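Local structure of transcription factor tau 138 kDa subunit (Saccharomyces cerevisiae, 5AIM) at residues L12-A17 with R55-L60; I18-N23 with S40-S45; G68-P73 with V85-I90; L31-Y36 with L49-V54. The protein helps TFIIIC bind the boxB promoter element of tRNA genes; this chain is the subunit's central extended winged-helix domain. All coordinates share one frame; numbering follows the deposited sequence.

Overall arrangement
All four contacts lie within the extended winged-helix domain. Interactions 1, 2 and 4 join its first three helices in pairs: 5-24 with 52-63, 5-24 with 33-43, and 33-43 with 52-63. Their centres lie about 10 to 11 Å apart and they touch one another. Ala17 of interaction 1 packs on Met43 of interaction 2, its CB 3.6 Å from CG of Met43, while Ile18 and Met22 of interaction 2 meet Phe35 of interaction 4. Interaction 3, on the other side of the chain's centre, ties strand 68-71 to helix 87-96; its centre is about 19 to 20 Å from the others. A glycerol, probably from the crystallisation liquor, lies about 4 Å from the Arg14 side chain.

Interaction 1: residues L12-A17 with R55-L60; sequences LQRQRA and RGDVDL
Arg14, on helix 5-24, reaches Asp57 of helix 52-63 where the two short helical segments cross at -74°, their axes 9.2 Å apart. The arginine chain leaves the backbone with CG opposite the carbonyl carbon (chi1 -68°) and bends at chi3, which brings the edge of the guanidinium to the carboxylate. NE gives a short, fairly straight hydrogen bond of 2.6 Å to Asp57 OD2, met nearly along the C-O axis, and NH2 adds a weak one of 3.1 Å to the same oxygen. Both belong to a salt bridge whose two flat groups are nearly coplanar, 25° apart. Replacing Arg14 with a leucine would probably leave OD2 of the buried Asp57 without its charged mate and the carboxylate less firmly held.

One residue on, Gln15 stretches across Asp57 at about a right angle. Its CG lies 3.9 Å from Asp57 CB, and NE2 stops 3.9 Å from Leu60 CD1, on the following turn of the partner helix. The remaining carboxylate oxygen, Asp57 OD1, is hydrogen-bonded to Ser11 OG, one turn earlier on helix 5-24, so both oxygens of this buried acid are held by the same helix. This steep packing of the first helix against the third is part of the three-helix bundle of a winged-helix domain, here with an inter-helix salt bridge built into it.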
loop_
_atom_site.group_PDB
_atom_site.type_symbol
_atom_site.label_atom_id
_atom_site.label_comp_id
_atom_site.label_asym_id
_atom_site.label_seq_id
_atom_site.Cartn_x
_atom_site.Cartn_y
_atom_site.Cartn_z
ATOM N N LEU A 12 12.162 -2.609 6.117
ATOM C CA LEU A 12 11.569 -1.589 6.993
ATOM C C LEU A 12 11.465 -0.206 6.336
ATOM O O LEU A 12 10.463 0.514 6.521
ATOM C CB LEU A 12 12.349 -1.478 8.299
ATOM C CG LEU A 12 12.328 -2.731 9.172
ATOM C CD1 LEU A 12 13.234 -2.536 10.375
ATOM C CD2 LEU A 12 10.913 -3.077 9.621
ATOM N N GLN A 13 12.499 0.181 5.592
ATOM C CA GLN A 13 12.452 1.442 4.851
ATOM C C GLN A 13 11.263 1.470 3.879
ATOM O O GLN A 13 10.508 2.466 3.793
ATOM C CB GLN A 13 13.770 1.661 4.099
ATOM C CG GLN A 13 13.858 3.010 3.391
ATOM C CD GLN A 13 15.110 3.150 2.547
ATOM O OE1 GLN A 13 15.755 2.161 2.202
ATOM N NE2 GLN A 13 15.458 4.386 2.206
ATOM N N ARG A 14 11.092 0.373 3.145
ATOM C CA ARG A 14 9.961 0.285 2.219
ATOM C C ARG A 14 8.607 0.341 2.940
ATOM O O ARG A 14 7.663 1.002 2.467
ATOM C CB ARG A 14 10.066 -0.961 1.332
ATOM C CG ARG A 14 11.218 -0.881 0.341
ATOM C CD ARG A 14 11.240 -2.051 -0.627
ATOM N NE ARG A 14 11.381 -3.342 0.049
ATOM C CZ ARG A 14 12.515 -4.019 0.195
ATOM N NH1 ARG A 14 13.670 -3.547 -0.266
ATOM N NH2 ARG A 14 12.490 -5.190 0.823
ATOM N N GLN A 15 8.496 -0.336 4.082
ATOM C CA GLN A 15 7.284 -0.204 4.896
ATOM C C GLN A 15 7.019 1.241 5.368
ATOM O O GLN A 15 5.872 1.729 5.320
ATOM C CB GLN A 15 7.320 -1.185 6.075
ATOM C CG GLN A 15 7.264 -2.646 5.651
ATOM C CD GLN A 15 7.241 -3.575 6.827
ATOM O OE1 GLN A 15 6.307 -3.557 7.618
ATOM N NE2 GLN A 15 8.274 -4.402 6.955
ATOM N N ARG A 16 8.060 1.937 5.818
ATOM C CA ARG A 16 7.881 3.345 6.172
ATOM C C ARG A 16 7.378 4.158 4.983
ATOM O O ARG A 16 6.513 5.047 5.142
ATOM C CB ARG A 16 9.180 3.956 6.705
ATOM C CG ARG A 16 9.606 3.443 8.078
ATOM C CD ARG A 16 10.669 4.351 8.703
ATOM N NE ARG A 16 11.809 4.588 7.814
ATOM C CZ ARG A 16 12.863 3.784 7.683
ATOM N NH1 ARG A 16 12.958 2.654 8.379
ATOM N NH2 ARG A 16 13.830 4.114 6.836
ATOM N N ALA A 17 7.945 3.886 3.805
ATOM C CA ALA A 17 7.515 4.587 2.587
ATOM C C ALA A 17 6.045 4.313 2.267
ATOM O O ALA A 17 5.273 5.234 1.971
ATOM C CB ALA A 17 8.385 4.196 1.409
ATOM N N ARG A 55 5.513 -5.182 -3.107
ATOM C CA ARG A 55 4.328 -5.970 -2.792
ATOM C C ARG A 55 4.566 -6.840 -1.556
ATOM O O ARG A 55 3.694 -6.947 -0.688
ATOM C CB ARG A 55 3.905 -6.839 -3.983
ATOM C CG ARG A 55 2.767 -7.815 -3.671
ATOM C CD ARG A 55 1.518 -7.113 -3.131
ATOM N NE ARG A 55 0.576 -8.043 -2.507
ATOM C CZ ARG A 55 -0.533 -8.511 -3.075
ATOM N NH1 ARG A 55 -0.880 -8.149 -4.304
ATOM N NH2 ARG A 55 -1.307 -9.351 -2.401
ATOM N N GLY A 56 5.741 -7.461 -1.478
ATOM C CA GLY A 56 6.090 -8.222 -0.282
ATOM C C GLY A 56 5.895 -7.451 1.022
ATOM O O GLY A 56 5.354 -7.969 2.024
ATOM N N ASP A 57 6.332 -6.199 1.015
ATOM C CA ASP A 57 6.237 -5.370 2.208
ATOM C C ASP A 57 4.815 -4.869 2.453
ATOM O O ASP A 57 4.371 -4.776 3.616
ATOM C CB ASP A 57 7.257 -4.241 2.137
ATOM C CG ASP A 57 8.665 -4.743 2.397
ATOM O OD1 ASP A 57 8.834 -5.528 3.358
ATOM O OD2 ASP A 57 9.594 -4.406 1.633
ATOM N N VAL A 58 4.075 -4.600 1.376
ATOM C CA VAL A 58 2.642 -4.382 1.540
ATOM C C VAL A 58 2.010 -5.581 2.269
ATOM O O VAL A 58 1.232 -5.417 3.226
ATOM C CB VAL A 58 1.944 -4.164 0.191
ATOM C CG1 VAL A 58 0.418 -4.191 0.355
ATOM C CG2 VAL A 58 2.396 -2.848 -0.412
ATOM N N ASP A 59 2.360 -6.789 1.830
ATOM C CA ASP A 59 1.806 -7.994 2.443
ATOM C C ASP A 59 2.192 -8.091 3.921
ATOM O O ASP A 59 1.345 -8.403 4.783
ATOM C CB ASP A 59 2.271 -9.249 1.702
ATOM C CG ASP A 59 1.599 -9.420 0.356
ATOM O OD1 ASP A 59 0.571 -8.755 0.109
ATOM O OD2 ASP A 59 2.095 -10.232 -0.454
ATOM N N LEU A 60 3.466 -7.832 4.222
ATOM C CA LEU A 60 3.880 -7.812 5.624
ATOM C C LEU A 60 3.027 -6.838 6.429
ATOM O O LEU A 60 2.602 -7.144 7.547
ATOM C CB LEU A 60 5.355 -7.453 5.777
ATOM C CG LEU A 60 6.375 -8.487 5.314
ATOM C CD1 LEU A 60 7.776 -7.992 5.622
ATOM C CD2 LEU A 60 6.126 -9.831 5.967
#

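Interaction 2: residues I18-N23 with S40-S45; sequences ILKVMN and SKYMGS
In the helical bundle of this winged-helix domain, the C-terminal end of helix 33-43 packs against the C-terminal half of helix 5-24, and the link is Tyr42, which meets Lys20 and Val21. The backbones come nearest at Val21 and Tyr42, whose CA atoms are 7.2 Å apart, and the contact is small, with no hydrogen bond across it. Tyr42 places CG opposite its own backbone N (chi1 171°), which sends the ring out from helix 33-43 to the neighbouring helix.

Val21 meets the root of this side chain: its CG2 methyl sits 3.6 Å from Tyr42 CB and 3.9 Å from CG, the valine and tyrosine running antiparallel alongside each other. Val21 itself is buried, and on the same helix pair it also packs on Phe35 and Ser38. The outer part of the ring is met by the aliphatic start of Lys20, and the lysine chain runs roughly perpendicular to the tyrosine side chain. It bends at chi2 and chi3, carrying the ammonium away from the tyrosine while its first methylenes stay against it. Ala17, one turn earlier on helix 5-24, also touches Tyr42.

The chain leaves the helix through a Schellman motif, with Gly44 at a positive phi of 100°, a backbone shape in which a side chain would collide with the carbonyl oxygen of Met43. At the far end of the ring, Lys20 CG lies 3.6 Å from Tyr42 CE1 and 3.7 Å from the hydroxyl OH.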
loop_
_atom_site.group_PDB
_atom_site.type_symbol
_atom_site.label_atom_id
_atom_site.label_comp_id
_atom_site.label_asym_id
_atom_site.label_seq_id
_atom_site.Cartn_x
_atom_site.Cartn_y
_atom_site.Cartn_z
ATOM N N ILE A 18 5.659 3.044 2.302
ATOM C CA ILE A 18 4.264 2.677 2.054
ATOM C C ILE A 18 3.344 3.421 3.019
ATOM O O ILE A 18 2.318 3.989 2.617
ATOM C CB ILE A 18 4.077 1.155 2.203
ATOM C CG1 ILE A 18 4.779 0.437 1.052
ATOM C CG2 ILE A 18 2.608 0.767 2.214
ATOM C CD1 ILE A 18 5.059 -1.030 1.327
ATOM N N LEU A 19 3.712 3.427 4.293
ATOM C CA LEU A 19 2.908 4.133 5.286
ATOM C C LEU A 19 2.789 5.645 5.013
ATOM O O LEU A 19 1.679 6.227 5.063
ATOM C CB LEU A 19 3.497 3.887 6.674
ATOM C CG LEU A 19 2.638 4.286 7.865
ATOM C CD1 LEU A 19 1.376 3.453 7.921
ATOM C CD2 LEU A 19 3.429 4.110 9.143
ATOM N N LYS A 20 3.924 6.290 4.742
ATOM C CA LYS A 20 3.907 7.732 4.457
ATOM C C LYS A 20 3.084 8.066 3.205
ATOM O O LYS A 20 2.304 9.035 3.184
ATOM C CB LYS A 20 5.334 8.285 4.329
ATOM C CG LYS A 20 5.431 9.753 3.902
ATOM C CD LYS A 20 4.736 10.702 4.863
ATOM C CE LYS A 20 5.588 10.991 6.083
ATOM N NZ LYS A 20 4.825 11.786 7.085
ATOM N N VAL A 21 3.258 7.261 2.162
ATOM C CA VAL A 21 2.494 7.456 0.935
ATOM C C VAL A 21 1.005 7.263 1.204
ATOM O O VAL A 21 0.187 8.067 0.753
ATOM C CB VAL A 21 2.991 6.525 -0.182
ATOM C CG1 VAL A 21 2.038 6.511 -1.360
ATOM C CG2 VAL A 21 4.378 6.949 -0.624
ATOM N N MET A 22 0.657 6.219 1.951
ATOM C CA MET A 22 -0.748 6.005 2.272
ATOM C C MET A 22 -1.338 7.190 3.020
ATOM O O MET A 22 -2.455 7.621 2.706
ATOM C CB MET A 22 -0.943 4.713 3.063
ATOM C CG MET A 22 -0.829 3.463 2.200
ATOM S SD MET A 22 -2.139 3.311 0.963
ATOM C CE MET A 22 -3.572 3.054 2.014
ATOM N N ASN A 23 -0.607 7.745 3.986
ATOM C CA ASN A 23 -1.109 8.964 4.621
ATOM C C ASN A 23 -1.254 10.118 3.633
ATOM O O ASN A 23 -2.259 10.839 3.637
ATOM C CB ASN A 23 -0.220 9.397 5.778
ATOM C CG ASN A 23 -0.608 8.733 7.073
ATOM O OD1 ASN A 23 -1.444 9.240 7.821
ATOM N ND2 ASN A 23 -0.030 7.575 7.332
ATOM N N SER A 40 7.438 4.361 -5.412
ATOM C CA SER A 40 8.740 4.503 -6.064
ATOM C C SER A 40 9.182 5.963 -6.109
ATOM O O SER A 40 10.332 6.284 -5.776
ATOM C CB SER A 40 8.706 3.919 -7.478
ATOM O OG SER A 40 8.598 2.509 -7.440
ATOM N N LYS A 41 8.285 6.860 -6.509
ATOM C CA LYS A 41 8.625 8.278 -6.585
ATOM C C LYS A 41 8.928 8.871 -5.210
ATOM O O LYS A 41 9.858 9.663 -5.069
ATOM C CB LYS A 41 7.512 9.064 -7.283
ATOM C CG LYS A 41 7.475 8.844 -8.789
ATOM C CD LYS A 41 6.082 9.049 -9.334
ATOM C CE LYS A 41 6.051 9.091 -10.853
ATOM N NZ LYS A 41 4.703 9.479 -11.358
ATOM N N TYR A 42 8.161 8.485 -4.195
ATOM C CA TYR A 42 8.458 8.926 -2.830
ATOM C C TYR A 42 9.886 8.546 -2.397
ATOM O O TYR A 42 10.592 9.345 -1.774
ATOM C CB TYR A 42 7.443 8.355 -1.832
ATOM C CG TYR A 42 7.859 8.632 -0.411
ATOM C CD1 TYR A 42 7.600 9.855 0.188
ATOM C CD2 TYR A 42 8.552 7.682 0.318
ATOM C CE1 TYR A 42 8.016 10.119 1.485
ATOM C CE2 TYR A 42 8.964 7.928 1.607
ATOM C CZ TYR A 42 8.696 9.146 2.190
ATOM O OH TYR A 42 9.110 9.385 3.479
ATOM N N MET A 43 10.314 7.343 -2.764
ATOM C CA MET A 43 11.616 6.839 -2.340
ATOM C C MET A 43 12.748 7.321 -3.238
ATOM O O MET A 43 13.911 7.053 -2.956
ATOM C CB MET A 43 11.606 5.311 -2.306
ATOM C CG MET A 43 10.628 4.724 -1.300
ATOM S SD MET A 43 10.798 2.941 -1.112
ATOM C CE MET A 43 12.316 2.829 -0.179
ATOM N N GLY A 44 12.412 8.035 -4.307
ATOM C CA GLY A 44 13.414 8.579 -5.210
ATOM C C GLY A 44 13.604 7.753 -6.469
ATOM O O GLY A 44 14.537 7.995 -7.235
ATOM N N SER A 45 12.718 6.780 -6.672
ATOM C CA SER A 45 12.727 5.908 -7.850
ATOM C C SER A 45 13.920 4.951 -7.871
ATOM O O SER A 45 15.075 5.365 -7.779
ATOM C CB SER A 45 12.668 6.727 -9.148
ATOM O OG SER A 45 11.512 7.546 -9.178
#

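Interaction 3: residues G68-P73 with V85-I90; sequences GARTEP and VGEDAI
Arg70 faces Glu87 end-on, its two terminal nitrogens set against the two carboxylate oxygens. NH1 donates to Glu87 OE2 at 3.0 Å and NH2 to Glu87 OE1 at 3.1 Å, both fairly straight bonds that arrive on the syn sides of the oxygens. A weak third bond runs from NH1 to OE1. OE2 also accepts a hydrogen bond from Gln91 NE2, one turn further along the helix, which positions the carboxylate from its own helix and is its strongest polar partner. Glu87 was modelled in two conformers, and this pairing belongs to one of them. Guanidinium and carboxylate are nearly coplanar, 17° apart, and in this conformer the paired grip would restrain the rotation of both groups.

The two chains take different routes to the meeting point. Arg70 begins with CG between its backbone N and carbonyl carbon (chi1 77°), runs on extended through chi2, then turns at chi3 so that the guanidinium presents its edge to the acid. Glu87 starts with CG opposite its backbone N and folds at chi2 (63°), swinging the carboxylate back to the arginine.

In the fold, the pair joins strand 68-71, an outermost strand of the three-stranded antiparallel sheet of this winged-helix domain, to the first turn of helix 87-96. Gly86 occupies the N-cap position there, at a positive phi.

Beside the ion pair lies buried Ile90. Its CG2 branch comes 4.1 Å from Arg70 NH1. Ile90 also packs on Val28 and Phe81, neighbours that belong to the other two strands of the sheet.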
loop_
_atom_site.group_PDB
_atom_site.type_symbol
_atom_site.label_atom_id
_atom_site.label_comp_id
_atom_site.label_asym_id
_atom_site.label_seq_id
_atom_site.Cartn_x
_atom_site.Cartn_y
_atom_site.Cartn_z
ATOM N N GLY A 68 -5.279 -2.256 6.424
ATOM C CA GLY A 68 -6.429 -3.083 6.110
ATOM C C GLY A 68 -6.410 -3.383 4.626
ATOM O O GLY A 68 -5.861 -2.603 3.835
ATOM N N ALA A 69 -7.021 -4.506 4.251
ATOM C CA ALA A 69 -7.091 -4.917 2.858
ATOM C C ALA A 69 -8.384 -5.664 2.570
ATOM O O ALA A 69 -8.840 -6.464 3.381
ATOM C CB ALA A 69 -5.889 -5.779 2.498
ATOM N N ARG A 70 -8.982 -5.395 1.416
ATOM C CA ARG A 70 -10.137 -6.190 1.012
ATOM C C ARG A 70 -10.401 -6.074 -0.475
ATOM O O ARG A 70 -10.004 -5.097 -1.104
ATOM C CB ARG A 70 -11.381 -5.807 1.825
ATOM C CG ARG A 70 -12.062 -4.509 1.421
ATOM C CD ARG A 70 -13.427 -4.392 2.095
ATOM N NE ARG A 70 -13.319 -3.863 3.452
ATOM C CZ ARG A 70 -13.935 -2.770 3.896
ATOM N NH1 ARG A 70 -14.737 -2.064 3.105
ATOM N NH2 ARG A 70 -13.754 -2.387 5.153
ATOM N N THR A 71 -11.065 -7.083 -1.033
ATOM C CA THR A 71 -11.409 -7.067 -2.442
ATOM C C THR A 71 -12.695 -6.283 -2.635
ATOM O O THR A 71 -13.697 -6.528 -1.963
ATOM C CB THR A 71 -11.584 -8.487 -2.999
ATOM O OG1 THR A 71 -10.366 -9.221 -2.829
ATOM C CG2 THR A 71 -11.948 -8.450 -4.485
ATOM N N GLU A 72 -12.648 -5.323 -3.546
ATOM C CA GLU A 72 -13.822 -4.566 -3.930
ATOM C C GLU A 72 -14.601 -5.431 -4.919
ATOM O O GLU A 72 -14.112 -5.708 -6.008
ATOM C CB GLU A 72 -13.388 -3.243 -4.561
ATOM C CG GLU A 72 -14.494 -2.217 -4.672
ATOM C CD GLU A 72 -15.491 -2.568 -5.753
ATOM O OE1 GLU A 72 -15.118 -2.496 -6.940
ATOM O OE2 GLU A 72 -16.640 -2.913 -5.412
ATOM N N PRO A 73 -15.811 -5.870 -4.538
ATOM C CA PRO A 73 -16.464 -6.945 -5.301
ATOM C C PRO A 73 -16.920 -6.577 -6.714
ATOM O O PRO A 73 -16.981 -7.453 -7.580
ATOM C CB PRO A 73 -17.663 -7.317 -4.420
ATOM C CG PRO A 73 -17.943 -6.092 -3.627
ATOM C CD PRO A 73 -16.617 -5.450 -3.378
ATOM N N VAL A 85 -9.048 4.982 8.763
ATOM C CA VAL A 85 -9.443 6.015 7.806
ATOM C C VAL A 85 -10.959 6.242 7.779
ATOM O O VAL A 85 -11.424 7.348 7.493
ATOM C CB VAL A 85 -8.931 5.689 6.384
ATOM C CG1 VAL A 85 -9.666 4.482 5.794
ATOM C CG2 VAL A 85 -9.061 6.908 5.474
ATOM N N GLY A 86 -11.723 5.198 8.081
ATOM C CA GLY A 86 -13.176 5.291 8.107
ATOM C C GLY A 86 -13.821 4.767 6.834
ATOM O O GLY A 86 -13.333 5.012 5.730
ATOM N N GLU A 87 -14.935 4.061 6.983
ATOM C CA GLU A 87 -15.580 3.414 5.845
ATOM C C GLU A 87 -16.164 4.428 4.865
ATOM O O GLU A 87 -16.280 4.150 3.669
ATOM C CB GLU A 87 -16.679 2.460 6.317
ATOM C CG GLU A 87 -17.285 1.629 5.195
ATOM C CD GLU A 87 -16.287 0.696 4.544
ATOM O OE1 GLU A 87 -15.372 0.213 5.245
ATOM O OE2 GLU A 87 -16.418 0.450 3.328
ATOM N N ASP A 88 -16.526 5.604 5.364
ATOM C CA ASP A 88 -17.023 6.664 4.491
ATOM C C ASP A 88 -15.977 7.010 3.427
ATOM O O ASP A 88 -16.290 7.100 2.233
ATOM C CB ASP A 88 -17.387 7.907 5.303
ATOM C CG ASP A 88 -17.879 9.046 4.431
ATOM O OD1 ASP A 88 -19.076 9.049 4.073
ATOM O OD2 ASP A 88 -17.070 9.940 4.104
ATOM N N ALA A 89 -14.731 7.182 3.861
ATOM C CA ALA A 89 -13.636 7.500 2.951
ATOM C C ALA A 89 -13.380 6.364 1.963
ATOM O O ALA A 89 -13.134 6.594 0.775
ATOM C CB ALA A 89 -12.377 7.794 3.744
ATOM N N ILE A 90 -13.457 5.132 2.457
ATOM C CA ILE A 90 -13.250 3.971 1.606
ATOM C C ILE A 90 -14.322 3.943 0.512
ATOM O O ILE A 90 -14.007 3.808 -0.679
ATOM C CB ILE A 90 -13.261 2.657 2.429
ATOM C CG1 ILE A 90 -12.081 2.640 3.409
ATOM C CG2 ILE A 90 -13.187 1.434 1.510
ATOM C CD1 ILE A 90 -12.112 1.489 4.401
#

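Interaction 4: residues L31-Y36 with L49-V54; sequences LREQFY and LDKKTV
With CG opposite its carbonyl carbon (chi1 -70°), Tyr36 turns its ring from helix 33-43 toward the start of helix 52-63, where Lys51 and Val54 receive it. Val54 has CG1 opposite its backbone N (chi1 174°), which aims that methyl at the ring. Val54 CG1 lies close to the ring plane, at the edge, 3.7 Å from both Tyr36 CD1 and CE1.

From another direction, Lys51 CD comes within 3.7 Å of Tyr36 CD2, and the methylenes of the lysine also pass along CB and CG of the tyrosine. The Lys51 chain, bent at chi3, then carries on to Glu33: NZ reaches 3.6 Å from Glu33 CB, while its distance of 4.0 Å to Glu33 OE2 is too long for a salt bridge, although the opposite charges probably still attract. Both Lys51 and Asp50 are poorly ordered, so their positions are less certain than those of the tyrosine and valine.

An alanine in place of Tyr36 would probably open a gap between Val54 and the Lys51 methylenes, leaving the lysine chain freer to move. The ring also packs on Arg55, in the first turn of the partner helix.

Lys51 is at the N-cap position of helix 52-63, and Asp50 just before it takes a hydrogen bond of 2.9 Å at OD1 from Thr53 N, an Asx motif. Here the second helix of the winged-helix domain meets the start of the third, the helix pair of a helix-turn-helix fold.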
loop_
_atom_site.group_PDB
_atom_site.type_symbol
_atom_site.label_atom_id
_atom_site.label_comp_id
_atom_site.label_asym_id
_atom_site.label_seq_id
_atom_site.Cartn_x
_atom_site.Cartn_y
_atom_site.Cartn_z
ATOM N N LEU A 31 -4.522 -1.392 -4.980
ATOM C CA LEU A 31 -3.203 -1.955 -5.194
ATOM C C LEU A 31 -3.034 -2.216 -6.684
ATOM O O LEU A 31 -3.529 -3.203 -7.225
ATOM C CB LEU A 31 -3.046 -3.233 -4.373
ATOM C CG LEU A 31 -1.662 -3.600 -3.848
ATOM C CD1 LEU A 31 -1.112 -2.487 -2.962
ATOM C CD2 LEU A 31 -1.755 -4.919 -3.082
ATOM N N ARG A 32 -2.342 -1.288 -7.333
ATOM C CA ARG A 32 -2.169 -1.296 -8.776
ATOM C C ARG A 32 -1.001 -0.376 -9.107
ATOM O O ARG A 32 -0.416 0.240 -8.214
ATOM C CB ARG A 32 -3.444 -0.814 -9.476
ATOM C CG ARG A 32 -3.850 0.602 -9.076
ATOM C CD ARG A 32 -5.150 1.069 -9.717
ATOM N NE ARG A 32 -5.577 2.345 -9.148
ATOM C CZ ARG A 32 -6.701 2.979 -9.465
ATOM N NH1 ARG A 32 -7.543 2.459 -10.348
ATOM N NH2 ARG A 32 -6.987 4.134 -8.877
ATOM N N GLU A 33 -0.675 -0.271 -10.389
ATOM C CA GLU A 33 0.517 0.460 -10.828
ATOM C C GLU A 33 0.640 1.870 -10.248
ATOM O O GLU A 33 1.719 2.254 -9.808
ATOM C CB GLU A 33 0.544 0.530 -12.352
ATOM C CG GLU A 33 1.772 1.215 -12.931
ATOM C CD GLU A 33 1.833 1.103 -14.443
ATOM O OE1 GLU A 33 1.016 1.755 -15.124
ATOM O OE2 GLU A 33 2.699 0.360 -14.951
ATOM N N GLN A 34 -0.453 2.628 -10.236
ATOM C CA GLN A 34 -0.435 4.003 -9.736
ATOM C C GLN A 34 0.132 4.070 -8.310
ATOM O O GLN A 34 0.970 4.950 -7.973
ATOM C CB GLN A 34 -1.854 4.586 -9.775
ATOM C CG GLN A 34 -1.964 6.016 -9.272
ATOM C CD GLN A 34 -3.376 6.559 -9.374
ATOM O OE1 GLN A 34 -4.224 5.991 -10.063
ATOM N NE2 GLN A 34 -3.637 7.662 -8.682
ATOM N N PHE A 35 -0.304 3.141 -7.464
ATOM C CA PHE A 35 0.166 3.120 -6.086
ATOM C C PHE A 35 1.659 2.806 -6.011
ATOM O O PHE A 35 2.437 3.509 -5.324
ATOM C CB PHE A 35 -0.616 2.127 -5.225
ATOM C CG PHE A 35 -0.110 2.060 -3.815
ATOM C CD1 PHE A 35 -0.353 3.109 -2.947
ATOM C CD2 PHE A 35 0.636 0.984 -3.371
ATOM C CE1 PHE A 35 0.125 3.085 -1.659
ATOM C CE2 PHE A 35 1.123 0.963 -2.072
ATOM C CZ PHE A 35 0.851 2.011 -1.223
ATOM N N TYR A 36 2.079 1.750 -6.696
ATOM C CA TYR A 36 3.487 1.379 -6.682
ATOM C C TYR A 36 4.367 2.493 -7.236
ATOM O O TYR A 36 5.469 2.746 -6.728
ATOM C CB TYR A 36 3.706 0.071 -7.441
ATOM C CG TYR A 36 3.135 -1.131 -6.731
ATOM C CD1 TYR A 36 3.755 -1.640 -5.598
ATOM C CD2 TYR A 36 1.990 -1.770 -7.192
ATOM C CE1 TYR A 36 3.248 -2.742 -4.941
ATOM C CE2 TYR A 36 1.476 -2.875 -6.541
ATOM C CZ TYR A 36 2.110 -3.352 -5.415
ATOM O OH TYR A 36 1.611 -4.451 -4.761
ATOM N N LEU A 49 10.027 -1.589 -12.212
ATOM C CA LEU A 49 10.309 -2.800 -12.976
ATOM C C LEU A 49 10.279 -4.028 -12.064
ATOM O O LEU A 49 10.094 -5.152 -12.530
ATOM C CB LEU A 49 11.667 -2.679 -13.676
ATOM C CG LEU A 49 12.000 -3.703 -14.764
ATOM C CD1 LEU A 49 11.140 -3.470 -15.999
ATOM C CD2 LEU A 49 13.480 -3.643 -15.120
ATOM N N ASP A 50 10.447 -3.799 -10.762
ATOM C CA ASP A 50 10.435 -4.869 -9.767
ATOM C C ASP A 50 9.010 -5.119 -9.250
ATOM O O ASP A 50 8.345 -6.057 -9.688
ATOM C CB ASP A 50 11.390 -4.509 -8.618
ATOM C CG ASP A 50 11.560 -5.631 -7.603
ATOM O OD1 ASP A 50 10.581 -6.345 -7.303
ATOM O OD2 ASP A 50 12.689 -5.792 -7.093
ATOM N N LYS A 51 8.563 -4.285 -8.312
ATOM C CA LYS A 51 7.211 -4.359 -7.728
ATOM C C LYS A 51 6.942 -5.565 -6.820
ATOM O O LYS A 51 6.206 -5.434 -5.841
ATOM C CB LYS A 51 6.121 -4.260 -8.796
ATOM C CG LYS A 51 5.795 -2.839 -9.197
ATOM C CD LYS A 51 4.404 -2.764 -9.787
ATOM C CE LYS A 51 4.345 -1.836 -10.981
ATOM N NZ LYS A 51 3.046 -1.946 -11.691
ATOM N N LYS A 52 7.503 -6.728 -7.151
ATOM C CA LYS A 52 7.436 -7.896 -6.270
ATOM C C LYS A 52 7.945 -7.521 -4.884
ATOM O O LYS A 52 7.342 -7.863 -3.850
ATOM C CB LYS A 52 8.300 -9.030 -6.826
ATOM C CG LYS A 52 7.551 -10.056 -7.663
ATOM C CD LYS A 52 8.447 -10.623 -8.751
ATOM C CE LYS A 52 7.721 -11.621 -9.640
ATOM N NZ LYS A 52 7.546 -12.947 -8.988
ATOM N N THR A 53 9.062 -6.801 -4.881
ATOM C CA THR A 53 9.725 -6.410 -3.645
ATOM C C THR A 53 8.818 -5.522 -2.784
ATOM O O THR A 53 8.640 -5.783 -1.599
ATOM C CB THR A 53 11.070 -5.704 -3.938
ATOM O OG1 THR A 53 11.933 -6.598 -4.657
ATOM C CG2 THR A 53 11.761 -5.288 -2.649
ATOM N N VAL A 54 8.229 -4.485 -3.373
ATOM C CA VAL A 54 7.326 -3.617 -2.618
ATOM C C VAL A 54 6.040 -4.354 -2.207
ATOM O O VAL A 54 5.540 -4.185 -1.082
ATOM C CB VAL A 54 6.995 -2.334 -3.404
ATOM C CG1 VAL A 54 5.944 -1.493 -2.679
ATOM C CG2 VAL A 54 8.262 -1.520 -3.612
#